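PDB 3WUC: galectin, which probably binds lactose and related beta-galactosides as a proto-type galectin, a beta-sandwich lectin of frog skin. Local coordinates for residues 20-29 against 126-137. Residues are numbered along the deposited sequence; the frame is centred on the assembly and turned at random.
Sequences HRVEVRGRIA and LNNIELISISVH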
ATOM      1  N   HIS B  20      11.816 -13.500  -4.375  1.00 21.47           N
ATOM      2  CA  HIS B  20      11.158 -12.272  -4.029  1.00 18.01           C
ATOM      3  C   HIS B  20      10.623 -11.553  -5.247  1.00 17.94           C
ATOM      4  O   HIS B  20      10.947 -11.943  -6.396  1.00 16.41           O
ATOM      5  CB  HIS B  20      12.171 -11.381  -3.281  1.00 18.56           C
ATOM      6  CG  HIS B  20      12.626 -12.028  -2.025  1.00 22.40           C
ATOM      7  ND1 HIS B  20      11.940 -11.922  -0.829  1.00 28.14           N
ATOM      8  CD2 HIS B  20      13.611 -12.935  -1.808  1.00 23.50           C
ATOM      9  CE1 HIS B  20      12.547 -12.650   0.094  1.00 28.59           C
ATOM     10  NE2 HIS B  20      13.572 -13.260  -0.469  1.00 26.15           N
ATOM     11  N   ARG B  21       9.765 -10.569  -5.026  1.00 17.57           N
ATOM     12  CA  ARG B  21       9.030  -9.879  -6.118  1.00 17.26           C
ATOM     13  C   ARG B  21       9.079  -8.372  -5.857  1.00 16.45           C
ATOM     14  O   ARG B  21       9.147  -7.911  -4.673  1.00 15.93           O
ATOM     15  CB  ARG B  21       7.615 -10.355  -6.336  1.00 17.65           C
ATOM     16  CG  ARG B  21       6.695 -10.233  -5.163  1.00 21.85           C
ATOM     17  CD  ARG B  21       5.261 -10.672  -5.488  1.00 31.97           C
ATOM     18  NE  ARG B  21       4.379 -10.362  -4.360  1.00 43.56           N
ATOM     19  CZ  ARG B  21       4.258 -11.118  -3.250  1.00 47.00           C
ATOM     20  NH1 ARG B  21       4.944 -12.251  -3.105  1.00 40.46           N
ATOM     21  NH2 ARG B  21       3.442 -10.736  -2.273  1.00 49.46           N
ATOM     22  N   VAL B  22       8.945  -7.637  -6.922  1.00 13.46           N
ATOM     23  CA  VAL B  22       8.843  -6.198  -6.914  1.00 14.89           C
ATOM     24  C   VAL B  22       7.603  -5.802  -7.616  1.00 14.23           C
ATOM     25  O   VAL B  22       7.325  -6.210  -8.751  1.00 15.67           O
ATOM     26  CB  VAL B  22      10.123  -5.452  -7.369  1.00 14.27           C
ATOM     27  CG1 VAL B  22      10.545  -5.835  -8.784  1.00 15.58           C
ATOM     28  CG2 VAL B  22       9.990  -3.972  -7.207  1.00 16.36           C
ATOM     29  N   GLU B  23       6.848  -4.883  -6.962  1.00 14.00           N
ATOM     30  CA  GLU B  23       5.623  -4.322  -7.470  1.00 15.25           C
ATOM     31  C   GLU B  23       5.839  -2.827  -7.801  1.00 16.10           C
ATOM     32  O   GLU B  23       6.347  -2.110  -6.966  1.00 15.71           O
ATOM     33  CB  GLU B  23       4.527  -4.412  -6.399  1.00 16.75           C
ATOM     34  CG  GLU B  23       3.239  -3.706  -6.797  1.00 21.31           C
ATOM     35  CD  GLU B  23       2.192  -3.691  -5.667  1.00 23.89           C
ATOM     36  OE1 GLU B  23       1.935  -4.829  -5.113  1.00 26.76           O
ATOM     37  OE2 GLU B  23       1.782  -2.510  -5.289  1.00 27.36           O
ATOM     38  N   VAL B  24       5.527  -2.407  -9.015  1.00 12.81           N
ATOM     39  CA  VAL B  24       5.682  -1.046  -9.541  1.00 14.31           C
ATOM     40  C   VAL B  24       4.322  -0.549  -9.982  1.00 14.72           C
ATOM     41  O   VAL B  24       3.682  -1.148 -10.857  1.00 15.83           O
ATOM     42  CB  VAL B  24       6.670  -1.033 -10.763  1.00 17.16           C
ATOM     43  CG1 VAL B  24       6.834   0.353 -11.333  1.00 18.87           C
ATOM     44  CG2 VAL B  24       7.985  -1.672 -10.394  1.00 18.98           C
ATOM     45  N   ARG B  25       3.879   0.507  -9.341  1.00 13.43           N
ATOM     46  CA  ARG B  25       2.744   1.315  -9.726  1.00 14.39           C
ATOM     47  C   ARG B  25       3.160   2.680 -10.200  1.00 12.95           C
ATOM     48  O   ARG B  25       4.013   3.312  -9.577  1.00 13.58           O
ATOM     49  CB  ARG B  25       1.814   1.461  -8.512  1.00 17.21           C
ATOM     50  CG  ARG B  25       1.183   0.176  -8.151  1.00 20.58           C
ATOM     51  CD  ARG B  25       0.221   0.325  -6.936  1.00 23.63           C
ATOM     52  NE  ARG B  25      -0.973   1.077  -7.303  1.00 24.59           N
ATOM     53  CZ  ARG B  25      -2.046   1.244  -6.520  1.00 30.53           C
ATOM     54  NH1 ARG B  25      -2.080   0.671  -5.335  1.00 31.09           N
ATOM     55  NH2 ARG B  25      -3.070   1.948  -6.960  1.00 31.38           N
ATOM     56  N   GLY B  26       2.564   3.096 -11.282  1.00 14.82           N
ATOM     57  CA  GLY B  26       2.851   4.406 -11.823  1.00 14.82           C
ATOM     58  C   GLY B  26       1.853   4.862 -12.815  1.00 15.25           C
ATOM     59  O   GLY B  26       0.996   4.095 -13.209  1.00 15.58           O
ATOM     60  N   ARG B  27       1.976   6.115 -13.265  1.00 14.36           N
ATOM     61  CA  ARG B  27       1.032   6.697 -14.205  1.00 16.73           C
ATOM     62  C   ARG B  27       1.745   6.822 -15.585  1.00 16.37           C
ATOM     63  O   ARG B  27       2.764   7.514 -15.696  1.00 15.83           O
ATOM     64  CB  ARG B  27       0.493   8.063 -13.773  1.00 19.34           C
ATOM     65  CG  ARG B  27      -0.487   8.634 -14.770  1.00 23.19           C
ATOM     66  CD  ARG B  27      -1.187   9.926 -14.275  1.00 24.08           C
ATOM     67  NE  ARG B  27      -2.013   9.653 -13.077  1.00 28.49           N
ATOM     68  CZ  ARG B  27      -3.282   9.210 -13.045  1.00 29.67           C
ATOM     69  NH1 ARG B  27      -4.028   9.011 -14.150  1.00 29.05           N
ATOM     70  NH2 ARG B  27      -3.842   8.981 -11.859  1.00 31.76           N
ATOM     71  N   ILE B  28       1.186   6.186 -16.590  1.00 16.77           N
ATOM     72  CA  ILE B  28       1.787   6.158 -17.912  1.00 15.75           C
ATOM     73  C   ILE B  28       1.672   7.554 -18.490  1.00 18.21           C
ATOM     74  O   ILE B  28       0.590   8.182 -18.364  1.00 20.14           O
ATOM     75  CB  ILE B  28       1.115   5.158 -18.829  1.00 15.65           C
ATOM     76  CG1 ILE B  28       1.226   3.759 -18.268  1.00 15.75           C
ATOM     77  CG2 ILE B  28       1.771   5.238 -20.234  1.00 16.02           C
ATOM     78  CD1 ILE B  28       0.211   2.827 -18.846  1.00 16.98           C
ATOM     79  N   ALA B  29       2.790   8.089 -19.038  1.00 17.52           N
ATOM     80  CA  ALA B  29       2.693   9.385 -19.699  1.00 19.74           C
ATOM     81  C   ALA B  29       1.541   9.497 -20.742  1.00 19.88           C
ATOM     82  O   ALA B  29       1.369   8.648 -21.623  1.00 19.51           O
ATOM     83  CB  ALA B  29       4.019   9.653 -20.343  1.00 20.36           C
ATOM     84  N   LEU B 126      12.245   3.383 -14.600  1.00 13.20           N
ATOM     85  CA  LEU B 126      10.981   3.694 -15.216  1.00 15.03           C
ATOM     86  C   LEU B 126      11.230   4.696 -16.294  1.00 15.72           C
ATOM     87  O   LEU B 126      11.945   5.691 -16.096  1.00 15.07           O
ATOM     88  CB  LEU B 126       9.986   4.323 -14.207  1.00 16.91           C
ATOM     89  CG  LEU B 126       9.132   3.281 -13.418  1.00 16.87           C
ATOM     90  CD1 LEU B 126       9.948   2.332 -12.568  1.00 18.00           C
ATOM     91  CD2 LEU B 126       8.191   4.041 -12.477  1.00 17.64           C
ATOM     92  N   ASN B 127      10.625   4.499 -17.465  1.00 15.26           N
ATOM     93  CA  ASN B 127      10.744   5.385 -18.604  1.00 16.09           C
ATOM     94  C   ASN B 127       9.313   5.609 -19.141  1.00 15.32           C
ATOM     95  O   ASN B 127       8.543   4.645 -19.416  1.00 14.67           O
ATOM     96  CB  ASN B 127      11.677   4.779 -19.683  1.00 16.96           C
ATOM     97  CG  ASN B 127      13.159   4.686 -19.221  1.00 19.36           C
ATOM     98  OD1 ASN B 127      13.658   5.577 -18.608  1.00 23.87           O
ATOM     99  ND2 ASN B 127      13.814   3.629 -19.535  1.00 25.50           N
ATOM    100  N   ASN B 128       8.973   6.892 -19.316  1.00 16.98           N
ATOM    101  CA  ASN B 128       7.637   7.341 -19.747  1.00 16.92           C
ATOM    102  C   ASN B 128       6.502   6.836 -18.805  1.00 18.85           C
ATOM    103  O   ASN B 128       5.349   6.659 -19.221  1.00 16.53           O
ATOM    104  CB  ASN B 128       7.423   6.826 -21.186  1.00 17.11           C
ATOM    105  CG  ASN B 128       7.923   7.822 -22.237  1.00 18.49           C
ATOM    106  OD1 ASN B 128       8.459   8.869 -21.874  1.00 18.73           O
ATOM    107  ND2 ASN B 128       7.705   7.524 -23.514  1.00 20.09           N
ATOM    108  N   ILE B 129       6.836   6.696 -17.551  1.00 16.48           N
ATOM    109  CA  ILE B 129       5.839   6.382 -16.527  1.00 16.66           C
ATOM    110  C   ILE B 129       6.298   6.980 -15.229  1.00 16.75           C
ATOM    111  O   ILE B 129       7.487   6.887 -14.833  1.00 17.87           O
ATOM    112  CB  ILE B 129       5.654   4.840 -16.499  1.00 16.60           C
ATOM    113  CG1 ILE B 129       4.704   4.499 -15.323  1.00 17.88           C
ATOM    114  CG2 ILE B 129       6.949   4.083 -16.294  1.00 17.21           C
ATOM    115  CD1 ILE B 129       4.281   3.036 -15.215  1.00 17.98           C
ATOM    116  N   GLU B 130       5.406   7.653 -14.526  1.00 17.35           N
ATOM    117  CA  GLU B 130       5.679   8.411 -13.361  1.00 18.64           C
ATOM    118  C   GLU B 130       5.462   7.555 -12.138  1.00 16.36           C
ATOM    119  O   GLU B 130       4.376   6.973 -12.021  1.00 17.63           O
ATOM    120  CB  GLU B 130       4.774   9.638 -13.346  1.00 21.29           C
ATOM    121  CG  GLU B 130       4.629  10.441 -12.119  1.00 28.61           C
ATOM    122  CD  GLU B 130       3.688  11.663 -12.390  1.00 38.68           C
ATOM    123  OE1 GLU B 130       2.854  11.661 -13.376  1.00 42.14           O
ATOM    124  OE2 GLU B 130       3.789  12.616 -11.614  1.00 46.27           O
ATOM    125  N   LEU B 131       6.418   7.452 -11.245  1.00 14.92           N
ATOM    126  CA  LEU B 131       6.279   6.610 -10.069  1.00 16.22           C
ATOM    127  C   LEU B 131       5.094   6.953  -9.201  1.00 18.91           C
ATOM    128  O   LEU B 131       4.914   8.112  -8.853  1.00 17.80           O
ATOM    129  CB  LEU B 131       7.540   6.705  -9.198  1.00 17.16           C
ATOM    130  CG  LEU B 131       7.581   5.745  -7.996  1.00 18.81           C
ATOM    131  CD1 LEU B 131       7.580   4.274  -8.359  1.00 18.37           C
ATOM    132  CD2 LEU B 131       8.791   6.165  -7.137  1.00 22.04           C
ATOM    133  N   ILE B 132       4.306   5.929  -8.806  1.00 15.29           N
ATOM    134  CA  ILE B 132       3.355   6.046  -7.711  1.00 15.77           C
ATOM    135  C   ILE B 132       3.901   5.303  -6.512  1.00 16.77           C
ATOM    136  O   ILE B 132       3.912   5.871  -5.395  1.00 17.86           O
ATOM    137  CB  ILE B 132       1.950   5.578  -8.106  1.00 16.21           C
ATOM    138  CG1 ILE B 132       1.358   6.530  -9.129  1.00 18.67           C
ATOM    139  CG2 ILE B 132       1.048   5.479  -6.883  1.00 18.80           C
ATOM    140  CD1 ILE B 132       0.150   5.932  -9.807  1.00 19.71           C
ATOM    141  N   SER B 133       4.321   4.035  -6.650  1.00 14.28           N
ATOM    142  CA  SER B 133       4.872   3.306  -5.541  1.00 15.45           C
ATOM    143  C   SER B 133       5.679   2.132  -6.061  1.00 15.07           C
ATOM    144  O   SER B 133       5.428   1.619  -7.172  1.00 14.28           O
ATOM    145  CB  SER B 133       3.844   2.848  -4.534  1.00 17.96           C
ATOM    146  OG  SER B 133       2.936   1.916  -5.166  1.00 19.68           O
ATOM    147  N   ILE B 134       6.646   1.758  -5.280  1.00 14.11           N
ATOM    148  CA  ILE B 134       7.404   0.560  -5.464  1.00 15.77           C
ATOM    149  C   ILE B 134       7.414  -0.243  -4.166  1.00 16.51           C
ATOM    150  O   ILE B 134       7.609   0.319  -3.116  1.00 15.11           O
ATOM    151  CB  ILE B 134       8.833   0.822  -5.960  1.00 16.91           C
ATOM    152  CG1 ILE B 134       9.621  -0.434  -5.981  1.00 20.17           C
ATOM    153  CG2 ILE B 134       9.550   1.778  -5.027  1.00 21.78           C
ATOM    154  CD1 ILE B 134      10.879  -0.309  -6.795  1.00 24.83           C
ATOM    155  N   SER B 135       7.078  -1.519  -4.246  1.00 14.60           N
ATOM    156  CA  SER B 135       7.053  -2.393  -3.063  1.00 17.08           C
ATOM    157  C   SER B 135       7.746  -3.682  -3.294  1.00 18.58           C
ATOM    158  O   SER B 135       7.625  -4.262  -4.381  1.00 17.35           O
ATOM    159  CB  SER B 135       5.526  -2.703  -2.731  1.00 21.64           C
ATOM    160  OG  SER B 135       4.762  -1.484  -2.689  1.00 26.07           O
ATOM    161  N   VAL B 136       8.471  -4.184  -2.302  1.00 16.15           N
ATOM    162  CA  VAL B 136       9.135  -5.488  -2.407  1.00 17.65           C
ATOM    163  C   VAL B 136       8.610  -6.483  -1.380  1.00 19.89           C
ATOM    164  O   VAL B 136       8.249  -6.113  -0.250  1.00 18.74           O
ATOM    165  CB  VAL B 136      10.696  -5.373  -2.354  1.00 21.04           C
ATOM    166  CG1 VAL B 136      11.220  -4.555  -3.495  1.00 21.33           C
ATOM    167  CG2 VAL B 136      11.166  -4.835  -1.047  1.00 25.59           C
ATOM    168  N   HIS B 137       8.521  -7.759  -1.768  1.00 19.84           N
ATOM    169  CA  HIS B 137       8.010  -8.799  -0.882  1.00 22.05           C
ATOM    170  C   HIS B 137       8.910  -9.979  -1.089  1.00 27.97           C
ATOM    171  O   HIS B 137       9.073 -10.429  -2.248  1.00 22.96           O
ATOM    172  CB  HIS B 137       6.547  -9.199  -1.228  1.00 24.45           C
ATOM    173  CG  HIS B 137       5.501  -8.133  -1.031  1.00 43.04           C
ATOM    174  ND1 HIS B 137       5.421  -6.998  -1.825  1.00 55.51           N
ATOM    175  CD2 HIS B 137       4.441  -8.068  -0.179  1.00 53.22           C
ATOM    176  CE1 HIS B 137       4.374  -6.269  -1.453  1.00 59.70           C
ATOM    177  NE2 HIS B 137       3.763  -6.897  -0.458  1.00 60.91           N
ATOM    178  OXT HIS B 137       9.473 -10.541  -0.158  1.00 30.18           O
TER
HETATM  179  O   HOH W   1       3.988  -0.808  -5.170  1.00 22.50           O
HETATM  180  O   HOH W   2       2.309  10.356 -16.089  1.00 30.45           O
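Arg-21 turns CG between its own backbone N and carbonyl carbon (chi1 59°), then runs extended to NE, and a last turn (chi4 -81°) lays the guanidinium flat on His-137. The two groups stack with their centres 4.5 Å apart and planes at 17°. His-137 CB sits over the middle of the guanidinium, and Arg-21 NH2 comes 3.5 Å from His-137 CD2. The chain terminus is gripped as well: His-20 ND1 donates in its ring plane to His-137 OXT at 2.9 Å, and Arg-21 N bonds His-137 O.

From here the two strands pair antiparallel. Their regular register breaks at a classic beta bulge, where Ile-132 and Ser-133 both face Arg-25. Arg-25 O accepts from Ile-132 N at 2.7 Å and Ser-133 N at 3.0 Å, both from one face of its carbonyl plane. Gly-26 lies beside the bulge, where Ile-132 CD1 packs 3.6 Å from Gly-26 C.

A water accepts from Ser-133 OG and Ser-135 OG and donates to Glu-23 O and OE2. Glu-23 OE1 forms a salt bridge with Arg-25 of another subunit. On the other face, Val-22 CG2 meets Ile-134 CG1 at 3.8 Å. Val-24 CG1 reaches across to Leu-126 CD1 of the facing sheet, tip to tip at 3.9 Å. Val-22, Val-24 and Ile-134 also pack on Leu-124 of strand 120-127, inside the galectin sandwich.

Strand 20-28 is flanked by strands 89-96 and 129-136. The latter is outermost in its sheet within the chain, and Ser-133 to Ser-135 pair antiparallel with a strand of a neighbouring subunit, continuing the sheet across the interface.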